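Local coordinates for protein MmoQ Response regulator (Methylococcus capsulatus, PDB 3LJX) that probably makes cyclic di-GMP from two GTP molecules as a whole protein, this piece being its HDOD domain, at residues Ser19-Ala24 and Ile43-Ala48; Asn27-Glu32 and Gln85-Leu90; Ala48-Ile53 and Ala69-Ala74; Arg55-Pro60 and Ile75-Leu80. All coordinates share one frame; numbering follows the deposited sequence. Where two conformers were deposited one is given.

Overall arrangement
The four contacts join helices of the all-helical HDOD domain, or in contact 1 a helix and a turn. Contact 1 sets helix 19-29 on the turn before helix 47-58; contact 2, about 11 Å away between centres, ties the far end of helix 19-29 to helix 80-88. Contacts 3 and 4, centres about 8 Å apart, share helices 47-58 and 71-78. Contacts 1 and 4 are the most distant, about 19 Å between centres. Along the chain contact 1 closes before 3 and 4 open; 1 and 2 interleave, as do 3 and 4, which both fall between the segments of contact 2. Together they pack the first five helices into one N-terminal unit of the domain.

Contact 1 of 4, residues Ser19-Ala24 and Ile43-Ala48; sequences SRTAAA and IQTDPA
Thr21 carries most of this contact, its methyl group reaching from helix 19-29 toward Thr45 and Asp46 in the turn that leads into helix 47-58. The CA atoms of Thr21 and Asp46 come within 7.3 Å, the closest backbone approach of the two segments. In Thr21 the torsion chi1 of -61° lays OG1 beside the backbone N and sends CG2 out on the opposite side from that N, so the methyl rather than the hydroxyl does the touching. CG2 of Thr21 lies 3.7 Å from OG1 of Thr45, a van der Waals contact between a methyl and an oxygen. On the Asp46 side the same Thr21 CG2 meets CB at 4.1 Å, apolar carbon against carbon. The hydroxyl of Thr45 is occupied elsewhere: chi1 of 61° turns OG1 back to the carbonyl O of Leu42, to which it is hydrogen-bonded. Asp46 is buried, and its OD2 is engaged twice, by the backbone N of Leu49 and by the hydroxyl of Thr17, which would tend to favour the ionised carboxylate. Residues Ile43-Asp46 form a type I beta turn, closed by Asp46 N bonding to Ile43 O at 2.9 Å. Thr21 thus packs against the short turn between helix 36-43 and helix 47-58, whose first turn is held by the aspartate cap. The motif is a type I turn followed by an Asp N-cap, joining these two helices in the HDOD helical bundle.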
loop_
_atom_site.group_PDB
_atom_site.type_symbol
_atom_site.label_atom_id
_atom_site.label_comp_id
_atom_site.label_asym_id
_atom_site.label_seq_id
_atom_site.Cartn_x
_atom_site.Cartn_y
_atom_site.Cartn_z
ATOM N N SER A 19 1.106 16.871 -0.537
ATOM C CA SER A 19 1.425 18.139 0.129
ATOM C C SER A 19 0.622 18.355 1.401
ATOM O O SER A 19 1.188 18.675 2.444
ATOM C CB SER A 19 1.214 19.320 -0.818
ATOM O OG SER A 19 2.213 19.322 -1.820
ATOM N N ARG A 20 -0.691 18.169 1.319
ATOM C CA ARG A 20 -1.565 18.382 2.472
ATOM C C ARG A 20 -1.266 17.401 3.610
ATOM O O ARG A 20 -1.250 17.764 4.785
ATOM C CB ARG A 20 -3.034 18.257 2.059
ATOM C CG ARG A 20 -4.008 18.415 3.222
ATOM C CD ARG A 20 -5.436 18.071 2.815
ATOM N NE ARG A 20 -5.569 16.672 2.409
ATOM C CZ ARG A 20 -6.715 16.103 2.043
ATOM N NH1 ARG A 20 -7.839 16.813 2.029
ATOM N NH2 ARG A 20 -6.742 14.823 1.691
ATOM N N THR A 21 -1.049 16.145 3.249
ATOM C CA THR A 21 -0.722 15.110 4.219
ATOM C C THR A 21 0.657 15.367 4.862
ATOM O O THR A 21 0.819 15.263 6.085
ATOM C CB THR A 21 -0.750 13.733 3.537
ATOM O OG1 THR A 21 -2.069 13.495 3.024
ATOM C CG2 THR A 21 -0.374 12.639 4.514
ATOM N N ALA A 22 1.645 15.711 4.042
ATOM C CA ALA A 22 2.957 16.045 4.573
ATOM C C ALA A 22 2.832 17.214 5.551
ATOM O O ALA A 22 3.331 17.141 6.677
ATOM C CB ALA A 22 3.945 16.367 3.449
ATOM N N ALA A 23 2.149 18.281 5.139
ATOM C CA ALA A 23 1.988 19.449 6.015
ATOM C C ALA A 23 1.457 19.029 7.373
ATOM O O ALA A 23 1.980 19.444 8.409
ATOM C CB ALA A 23 1.067 20.487 5.389
ATOM N N ALA A 24 0.425 18.191 7.369
ATOM C CA ALA A 24 -0.186 17.742 8.617
ATOM C C ALA A 24 0.723 16.812 9.429
ATOM O O ALA A 24 0.701 16.827 10.662
ATOM C CB ALA A 24 -1.523 17.080 8.349
ATOM N N ILE A 43 0.476 9.100 10.108
ATOM C CA ILE A 43 1.542 8.673 9.202
ATOM C C ILE A 43 1.045 7.543 8.305
ATOM O O ILE A 43 1.422 7.446 7.135
ATOM C CB ILE A 43 2.781 8.189 9.977
ATOM C CG1 ILE A 43 3.568 9.382 10.528
ATOM C CG2 ILE A 43 3.687 7.343 9.091
ATOM C CD1 ILE A 43 4.715 8.995 11.442
ATOM N N GLN A 44 0.186 6.686 8.852
ATOM C CA GLN A 44 -0.224 5.524 8.087
ATOM C C GLN A 44 -1.277 5.874 7.034
ATOM O O GLN A 44 -1.813 4.985 6.384
ATOM C CB GLN A 44 -0.692 4.387 8.989
ATOM C CG GLN A 44 -2.036 4.641 9.624
ATOM C CD GLN A 44 -2.516 3.441 10.404
ATOM O OE1 GLN A 44 -1.744 2.512 10.660
ATOM N NE2 GLN A 44 -3.798 3.444 10.782
ATOM N N THR A 45 -1.570 7.162 6.857
ATOM C CA THR A 45 -2.367 7.579 5.703
ATOM C C THR A 45 -1.460 7.792 4.482
ATOM O O THR A 45 -1.949 8.014 3.366
ATOM C CB THR A 45 -3.166 8.879 5.943
ATOM O OG1 THR A 45 -2.264 9.961 6.225
ATOM C CG2 THR A 45 -4.151 8.712 7.087
ATOM N N ASP A 46 -0.145 7.727 4.694
ATOM C CA ASP A 46 0.801 7.965 3.601
ATOM C C ASP A 46 1.635 6.728 3.249
ATOM O O ASP A 46 2.455 6.269 4.051
ATOM C CB ASP A 46 1.727 9.138 3.920
ATOM C CG ASP A 46 2.725 9.394 2.809
ATOM O OD1 ASP A 46 2.285 9.689 1.673
ATOM O OD2 ASP A 46 3.946 9.294 3.064
ATOM N N PRO A 47 1.423 6.185 2.041
ATOM C CA PRO A 47 2.165 5.004 1.584
ATOM C C PRO A 47 3.686 5.223 1.595
ATOM O O PRO A 47 4.399 4.346 2.092
ATOM C CB PRO A 47 1.655 4.794 0.155
ATOM C CG PRO A 47 0.280 5.428 0.137
ATOM C CD PRO A 47 0.361 6.591 1.099
ATOM N N ALA A 48 4.180 6.356 1.083
ATOM C CA ALA A 48 5.633 6.586 1.050
ATOM C C ALA A 48 6.270 6.510 2.445
ATOM O O ALA A 48 7.165 5.688 2.686
ATOM C CB ALA A 48 5.979 7.930 0.377
#

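Contact 2 of 4, residues Asn27-Glu32 and Gln85-Leu90; sequences NLAQRE and QFALSL
Gln30 meets Leu88 through its aliphatic CG, which lies on the leucine methyl CD2, while the flat carboxamide beyond it takes no part in the contact. Nor does the Phe86 ring: it packs against Leu49, Arg52 and Ile53 of helix 47-58, whereas the contact itself lies on another side of helix 80-88. The setting is helix-against-helix packing in the HDOD domain, where the C-terminal end of helix 19-29 meets the C-terminal part of helix 80-88. Ala29 and Leu88 are the nearest backbone pair, their CA atoms 6.1 Å apart. The methyl of Ala29 faces that of Ala87, with CB to CB at 3.8 Å, two alanines in direct carbon contact whose small size probably helps the backbones come close. Ala87 also rests on Ile25, from the same helix 19-29 as Ala29, and on Ile43 of helix 36-43, so apolar groups close this side of helix 80-88. Leu88 leaves its helix alongside the contact, and chi1 of -63° with chi2 of 165° bring CD2 to Ala29 and Gln30. Gln30 is exposed; its chain runs extended beyond CG and passes obliquely over the leucine branch. The carbonyl O of Ala29 has a weak hydrogen bond from NE of Arg84. The methyl CD2 of Leu88 touches Ala29 CB and Gln30 CG, each at 3.7 Å.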
loop_
_atom_site.group_PDB
_atom_site.type_symbol
_atom_site.label_atom_id
_atom_site.label_comp_id
_atom_site.label_asym_id
_atom_site.label_seq_id
_atom_site.Cartn_x
_atom_site.Cartn_y
_atom_site.Cartn_z
ATOM N N ASN A 27 3.365 19.108 10.964
ATOM C CA ASN A 27 2.741 19.852 12.045
ATOM C C ASN A 27 2.699 19.035 13.326
ATOM O O ASN A 27 3.127 19.487 14.382
ATOM C CB ASN A 27 1.330 20.271 11.656
ATOM C CG ASN A 27 0.599 20.949 12.794
ATOM O OD1 ASN A 27 -0.232 20.333 13.470
ATOM N ND2 ASN A 27 0.915 22.223 13.025
ATOM N N LEU A 28 2.187 17.817 13.220
ATOM C CA LEU A 28 2.108 16.900 14.358
ATOM C C LEU A 28 3.498 16.494 14.871
ATOM O O LEU A 28 3.736 16.420 16.076
ATOM C CB LEU A 28 1.317 15.657 13.960
ATOM C CG LEU A 28 0.734 14.860 15.109
ATOM C CD1 LEU A 28 -0.179 15.765 15.937
ATOM C CD2 LEU A 28 -0.023 13.638 14.570
ATOM N N ALA A 29 4.416 16.224 13.949
ATOM C CA ALA A 29 5.750 15.798 14.332
ATOM C C ALA A 29 6.489 16.896 15.116
ATOM O O ALA A 29 7.317 16.603 15.981
ATOM C CB ALA A 29 6.549 15.363 13.098
ATOM N N GLN A 30 6.178 18.153 14.812
ATOM C CA GLN A 30 6.807 19.287 15.489
ATOM C C GLN A 30 6.029 19.693 16.725
ATOM O O GLN A 30 6.424 20.608 17.438
ATOM C CB GLN A 30 6.913 20.481 14.553
ATOM C CG GLN A 30 7.904 20.285 13.446
ATOM C CD GLN A 30 7.636 21.201 12.261
ATOM O OE1 GLN A 30 8.402 21.216 11.300
ATOM N NE2 GLN A 30 6.551 21.963 12.322
ATOM N N ARG A 31 4.911 19.024 16.970
ATOM C CA ARG A 31 4.105 19.373 18.118
ATOM C C ARG A 31 4.823 18.901 19.372
ATOM O O ARG A 31 5.309 17.773 19.435
ATOM C CB ARG A 31 2.703 18.781 18.007
ATOM C CG ARG A 31 1.640 19.665 18.642
ATOM C CD ARG A 31 0.268 19.488 17.997
ATOM N NE ARG A 31 -0.321 18.176 18.254
ATOM C CZ ARG A 31 -0.316 17.554 19.433
ATOM N NH1 ARG A 31 0.254 18.113 20.495
ATOM N NH2 ARG A 31 -0.887 16.363 19.547
ATOM N N GLU A 32 4.901 19.787 20.359
ATOM C CA GLU A 32 5.615 19.511 21.597
ATOM C C GLU A 32 5.247 18.138 22.142
ATOM O O GLU A 32 6.119 17.289 22.356
ATOM C CB GLU A 32 5.294 20.590 22.636
ATOM C CG GLU A 32 6.213 20.608 23.855
ATOM C CD GLU A 32 7.473 21.435 23.637
ATOM O OE1 GLU A 32 8.032 21.401 22.518
ATOM O OE2 GLU A 32 7.904 22.116 24.594
ATOM N N GLN A 85 11.882 11.238 13.618
ATOM C CA GLN A 85 12.893 11.678 12.653
ATOM C C GLN A 85 12.438 11.472 11.198
ATOM O O GLN A 85 12.663 12.332 10.345
ATOM C CB GLN A 85 14.224 10.952 12.895
ATOM C CG GLN A 85 14.923 11.364 14.188
ATOM C CD GLN A 85 15.465 12.773 14.114
ATOM O OE1 GLN A 85 16.129 13.135 13.141
ATOM N NE2 GLN A 85 15.189 13.578 15.141
ATOM N N PHE A 86 11.818 10.329 10.908
ATOM C CA PHE A 86 11.364 10.059 9.549
ATOM C C PHE A 86 10.238 11.011 9.179
ATOM O O PHE A 86 10.180 11.522 8.047
ATOM C CB PHE A 86 10.913 8.606 9.403
ATOM C CG PHE A 86 12.051 7.654 9.213
ATOM C CD1 PHE A 86 12.550 7.400 7.947
ATOM C CD2 PHE A 86 12.651 7.041 10.304
ATOM C CE1 PHE A 86 13.621 6.530 7.764
ATOM C CE2 PHE A 86 13.728 6.175 10.133
ATOM C CZ PHE A 86 14.215 5.921 8.860
ATOM N N ALA A 87 9.346 11.251 10.140
ATOM C CA ALA A 87 8.259 12.216 9.952
ATOM C C ALA A 87 8.768 13.647 9.709
ATOM O O ALA A 87 8.269 14.345 8.823
ATOM C CB ALA A 87 7.288 12.170 11.122
ATOM N N LEU A 88 9.775 14.073 10.471
ATOM C CA LEU A 88 10.340 15.411 10.294
ATOM C C LEU A 88 11.125 15.490 8.999
ATOM O O LEU A 88 11.427 16.581 8.521
ATOM C CB LEU A 88 11.271 15.777 11.452
ATOM C CG LEU A 88 10.660 15.880 12.850
ATOM C CD1 LEU A 88 11.761 15.885 13.903
ATOM C CD2 LEU A 88 9.771 17.110 12.972
ATOM N N SER A 89 11.478 14.344 8.426
ATOM C CA SER A 89 12.309 14.376 7.223
ATOM C C SER A 89 11.529 14.902 6.020
ATOM O O SER A 89 12.122 15.340 5.044
ATOM C CB SER A 89 12.926 13.009 6.913
ATOM O OG SER A 89 11.957 12.142 6.358
ATOM N N LEU A 90 10.201 14.868 6.088
ATOM C CA LEU A 90 9.394 15.397 4.989
ATOM C C LEU A 90 9.701 16.881 4.738
ATOM O O LEU A 90 9.569 17.361 3.611
ATOM C CB LEU A 90 7.895 15.187 5.238
ATOM C CG LEU A 90 7.430 13.744 5.436
ATOM C CD1 LEU A 90 5.971 13.736 5.802
ATOM C CD2 LEU A 90 7.698 12.884 4.202
#

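Contact 3 of 4, residues Ala48-Ile53 and Ala69-Ala74; sequences ALTGRI and ASVIDA
Thr50 and Val71 mark the closest backbone approach of helix residues Ala48-Ile53 to the start of helix 71-78, their CA atoms 6.6 Å apart. The first segment is helical throughout. The second enters its helix through Ser70, whose extended backbone precedes the first helical residue, Val71, and which serves as the N-cap. Its OG accepts from the backbone N of Asp73 at 3.1 Å, with an N-H...O angle of 154°, and donates to Asp73 OD2 at 2.6 Å, meeting that oxygen from above the carboxylate plane. The other oxygen of Asp73, OD1, forms a salt bridge with Lys133, linking this helix start to helix 132-141.

Across the contact the side chains are apolar or present apolar atoms. Val71 lays CG2 against Thr50, 3.9 Å from OG1 and 4.2 Å from the methyl CG2, the two side chains crossing at about a right angle. The Thr50 hydroxyl is hydrogen-bonded to the carbonyl O of the N-cap residue Asp46. Ile53 uses two branches: CG2, sent to the far side of CB from its backbone N by a chi1 of -70°, reaches CB of Ala74 at 3.6 Å, while CD1 approaches Val71 CG1 at 4.4 Å. Ile43 backs these residues, touching Thr50, Ile53 and Val71. With all four touching residues buried and no hydrogen bond between the segments, the helices are held here by van der Waals packing of mostly apolar groups; the polar groups are bonded within their own helix starts or to helix 132-141, not across the contact.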
loop_
_atom_site.group_PDB
_atom_site.type_symbol
_atom_site.label_atom_id
_atom_site.label_comp_id
_atom_site.label_asym_id
_atom_site.label_seq_id
_atom_site.Cartn_x
_atom_site.Cartn_y
_atom_site.Cartn_z
ATOM N N ALA A 48 4.180 6.356 1.083
ATOM C CA ALA A 48 5.633 6.586 1.050
ATOM C C ALA A 48 6.270 6.510 2.445
ATOM O O ALA A 48 7.165 5.688 2.686
ATOM C CB ALA A 48 5.979 7.930 0.377
ATOM N N LEU A 49 5.813 7.359 3.364
ATOM C CA LEU A 49 6.445 7.437 4.684
ATOM C C LEU A 49 6.259 6.140 5.464
ATOM O O LEU A 49 7.145 5.721 6.213
ATOM C CB LEU A 49 5.923 8.634 5.489
ATOM C CG LEU A 49 6.638 8.891 6.822
ATOM C CD1 LEU A 49 8.176 8.983 6.668
ATOM C CD2 LEU A 49 6.087 10.137 7.457
ATOM N N THR A 50 5.109 5.496 5.268
ATOM C CA THR A 50 4.838 4.210 5.910
ATOM C C THR A 50 5.815 3.113 5.479
ATOM O O THR A 50 6.341 2.365 6.312
ATOM C CB THR A 50 3.416 3.758 5.637
ATOM O OG1 THR A 50 2.514 4.661 6.296
ATOM C CG2 THR A 50 3.224 2.367 6.166
ATOM N N GLY A 51 6.055 3.024 4.175
ATOM C CA GLY A 51 7.074 2.130 3.649
ATOM C C GLY A 51 8.465 2.363 4.234
ATOM O O GLY A 51 9.105 1.409 4.689
ATOM N N ARG A 52 8.940 3.614 4.220
ATOM C CA ARG A 52 10.270 3.959 4.738
ATOM C C ARG A 52 10.415 3.500 6.174
ATOM O O ARG A 52 11.428 2.929 6.556
ATOM C CB ARG A 52 10.510 5.476 4.709
ATOM C CG ARG A 52 10.998 6.055 3.393
ATOM C CD ARG A 52 11.431 7.532 3.566
ATOM N NE ARG A 52 12.766 7.661 4.160
ATOM C CZ ARG A 52 13.415 8.815 4.312
ATOM N NH1 ARG A 52 12.854 9.954 3.919
ATOM N NH2 ARG A 52 14.624 8.832 4.856
ATOM N N ILE A 53 9.384 3.774 6.971
ATOM C CA ILE A 53 9.393 3.401 8.380
ATOM C C ILE A 53 9.450 1.885 8.571
ATOM O O ILE A 53 10.254 1.392 9.351
ATOM C CB ILE A 53 8.195 4.024 9.133
ATOM C CG1 ILE A 53 8.411 5.537 9.243
ATOM C CG2 ILE A 53 8.049 3.400 10.531
ATOM C CD1 ILE A 53 7.163 6.320 9.553
ATOM N N ALA A 69 4.596 -4.578 10.781
ATOM C CA ALA A 69 3.748 -4.330 9.627
ATOM C C ALA A 69 2.705 -3.260 9.947
ATOM O O ALA A 69 1.616 -3.246 9.374
ATOM C CB ALA A 69 3.068 -5.632 9.181
ATOM N N SER A 70 3.038 -2.373 10.875
ATOM C CA SER A 70 2.232 -1.183 11.107
ATOM C C SER A 70 3.097 -0.079 11.724
ATOM O O SER A 70 4.075 -0.356 12.435
ATOM C CB SER A 70 1.078 -1.505 12.045
ATOM O OG SER A 70 1.586 -1.841 13.323
ATOM N N VAL A 71 2.740 1.176 11.468
ATOM C CA VAL A 71 3.510 2.268 12.036
ATOM C C VAL A 71 3.541 2.163 13.563
ATOM O O VAL A 71 4.589 2.364 14.180
ATOM C CB VAL A 71 2.965 3.622 11.607
ATOM C CG1 VAL A 71 3.902 4.743 12.059
ATOM C CG2 VAL A 71 2.782 3.645 10.090
ATOM N N ILE A 72 2.408 1.822 14.180
ATOM C CA ILE A 72 2.371 1.773 15.647
ATOM C C ILE A 72 3.301 0.668 16.188
ATOM O O ILE A 72 3.982 0.856 17.203
ATOM C CB ILE A 72 0.951 1.620 16.185
ATOM C CG1 ILE A 72 0.933 1.820 17.701
ATOM C CG2 ILE A 72 0.381 0.266 15.808
ATOM C CD1 ILE A 72 1.292 3.222 18.134
ATOM N N ASP A 73 3.360 -0.470 15.500
ATOM C CA ASP A 73 4.308 -1.513 15.897
ATOM C C ASP A 73 5.760 -1.098 15.665
ATOM O O ASP A 73 6.641 -1.432 16.461
ATOM C CB ASP A 73 4.006 -2.831 15.197
ATOM C CG ASP A 73 2.692 -3.432 15.653
ATOM O OD1 ASP A 73 2.395 -3.345 16.871
ATOM O OD2 ASP A 73 1.955 -3.975 14.794
ATOM N N ALA A 74 6.016 -0.369 14.584
ATOM C CA ALA A 74 7.369 0.141 14.367
ATOM C C ALA A 74 7.782 1.059 15.529
ATOM O O ALA A 74 8.901 0.962 16.059
ATOM C CB ALA A 74 7.470 0.869 13.029
#

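Contact 4 of 4, residues Arg55-Pro60 and Ile75-Leu80; sequences RFANAP and IDLVGL
Ala57 and Val78 bring the end of helix 47-58 against the end of helix 71-78, consecutive helices of the HDOD domain that pack against each other; the CA atoms of Ala57 and Val78 are 6.5 Å apart. The apolar contacts centre on Val78. Its CG1 lies 4.2 Å from Ala57 CB, and its CG2 lies at the edge of the Phe56 ring, near the ring plane, 4.0 Å from CE1. Phe56 can reach it because chi1 of 170° swings the ring to the side of CB opposite the backbone N. The ring also meets that of Phe86, with planes at about 55°, so Phe56 joins this contact to helix 80-88.

A second kind of contact sets hydrocarbon on a carbonyl: CD2 of Leu77 comes 3.7 Å from the backbone O of Ala57, and the same branch is 4.4 Å from Ala57 CB. No hydrogen bond crosses between the segments. Polar groups serve the surroundings instead, for Asn58 bonds through OD1 to the backbone N of Val68 and through ND2 to the carbonyl O of Trp192, tying the helix end to two loops. At the other helix, Gly79 leaves helical geometry with a positive phi of 107°, a conformation that suits glycine, and it is also the N-cap residue of helix 80-88. Its backbone N closes the last turn by bonding to the carbonyl O of Ile75 at 2.8 Å.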
loop_
_atom_site.group_PDB
_atom_site.type_symbol
_atom_site.label_atom_id
_atom_site.label_comp_id
_atom_site.label_asym_id
_atom_site.label_seq_id
_atom_site.Cartn_x
_atom_site.Cartn_y
_atom_site.Cartn_z
ATOM N N ARG A 55 10.552 -0.253 6.499
ATOM C CA ARG A 55 11.817 -0.717 5.969
ATOM C C ARG A 55 12.952 -0.478 6.969
ATOM O O ARG A 55 13.850 -1.319 7.149
ATOM C CB ARG A 55 12.099 0.019 4.674
ATOM C CG ARG A 55 13.472 -0.226 4.121
ATOM C CD ARG A 55 13.555 0.337 2.728
ATOM N NE ARG A 55 14.934 0.535 2.330
ATOM C CZ ARG A 55 15.541 1.714 2.323
ATOM N NH1 ARG A 55 14.878 2.810 2.682
ATOM N NH2 ARG A 55 16.810 1.791 1.947
ATOM N N PHE A 56 12.911 0.682 7.609
ATOM C CA PHE A 56 13.894 1.007 8.624
ATOM C C PHE A 56 13.755 0.003 9.768
ATOM O O PHE A 56 14.743 -0.584 10.213
ATOM C CB PHE A 56 13.683 2.445 9.119
ATOM C CG PHE A 56 14.494 2.803 10.335
ATOM C CD1 PHE A 56 13.906 2.844 11.592
ATOM C CD2 PHE A 56 15.841 3.124 10.219
ATOM C CE1 PHE A 56 14.648 3.189 12.717
ATOM C CE2 PHE A 56 16.593 3.470 11.346
ATOM C CZ PHE A 56 15.994 3.497 12.593
ATOM N N ALA A 57 12.518 -0.208 10.214
ATOM C CA ALA A 57 12.254 -1.036 11.396
ATOM C C ALA A 57 12.547 -2.493 11.128
ATOM O O ALA A 57 12.798 -3.249 12.060
ATOM C CB ALA A 57 10.789 -0.884 11.852
ATOM N N ASN A 58 12.488 -2.894 9.856
ATOM C CA ASN A 58 12.702 -4.298 9.485
ATOM C C ASN A 58 14.107 -4.577 8.943
ATOM O O ASN A 58 14.450 -5.728 8.642
ATOM C CB ASN A 58 11.618 -4.762 8.491
ATOM C CG ASN A 58 10.229 -4.826 9.140
ATOM O OD1 ASN A 58 10.121 -5.001 10.354
ATOM N ND2 ASN A 58 9.175 -4.676 8.341
ATOM N N ALA A 59 14.915 -3.522 8.823
ATOM C CA ALA A 59 16.297 -3.649 8.352
ATOM C C ALA A 59 17.112 -4.580 9.239
ATOM O O ALA A 59 16.913 -4.626 10.448
ATOM C CB ALA A 59 16.968 -2.282 8.261
ATOM N N PRO A 60 18.050 -5.315 8.632
ATOM C CA PRO A 60 18.850 -6.335 9.327
ATOM C C PRO A 60 19.602 -5.771 10.528
ATOM O O PRO A 60 20.733 -5.320 10.367
ATOM C CB PRO A 60 19.871 -6.775 8.267
ATOM C CG PRO A 60 19.324 -6.308 6.949
ATOM C CD PRO A 60 18.493 -5.097 7.242
ATOM N N ILE A 75 6.870 1.938 15.936
ATOM C CA ILE A 75 7.143 2.848 17.039
ATOM C C ILE A 75 7.490 2.079 18.318
ATOM O O ILE A 75 8.510 2.357 18.946
ATOM C CB ILE A 75 5.957 3.776 17.313
ATOM C CG1 ILE A 75 5.813 4.801 16.194
ATOM C CG2 ILE A 75 6.158 4.497 18.623
ATOM C CD1 ILE A 75 4.645 5.759 16.410
ATOM N N ASP A 76 6.653 1.110 18.692
ATOM C CA ASP A 76 6.927 0.271 19.867
ATOM C C ASP A 76 8.300 -0.376 19.755
ATOM O O ASP A 76 8.992 -0.546 20.747
ATOM C CB ASP A 76 5.882 -0.843 20.023
ATOM C CG ASP A 76 4.468 -0.309 20.205
ATOM O OD1 ASP A 76 4.315 0.901 20.489
ATOM O OD2 ASP A 76 3.509 -1.107 20.056
ATOM N N LEU A 77 8.688 -0.751 18.540
ATOM C CA LEU A 77 9.932 -1.482 18.349
ATOM C C LEU A 77 11.176 -0.585 18.390
ATOM O O LEU A 77 12.089 -0.844 19.171
ATOM C CB LEU A 77 9.893 -2.279 17.043
ATOM C CG LEU A 77 11.166 -3.060 16.722
ATOM C CD1 LEU A 77 11.349 -4.184 17.739
ATOM C CD2 LEU A 77 11.103 -3.616 15.308
ATOM N N VAL A 78 11.213 0.462 17.562
ATOM C CA VAL A 78 12.413 1.298 17.447
ATOM C C VAL A 78 12.370 2.609 18.266
ATOM O O VAL A 78 13.396 3.256 18.465
ATOM C CB VAL A 78 12.760 1.615 15.965
ATOM C CG1 VAL A 78 13.020 0.334 15.199
ATOM C CG2 VAL A 78 11.657 2.418 15.308
ATOM N N GLY A 79 11.191 2.972 18.755
ATOM C CA GLY A 79 11.041 4.133 19.608
ATOM C C GLY A 79 10.375 5.262 18.848
ATOM O O GLY A 79 10.563 5.400 17.628
ATOM N N LEU A 80 9.586 6.061 19.562
ATOM C CA LEU A 80 8.952 7.247 18.976
ATOM C C LEU A 80 9.956 8.285 18.422
ATOM O O LEU A 80 9.715 8.880 17.369
ATOM C CB LEU A 80 8.004 7.915 19.988
ATOM C CG LEU A 80 7.423 9.288 19.596
ATOM C CD1 LEU A 80 6.719 9.264 18.244
ATOM C CD2 LEU A 80 6.461 9.776 20.648
#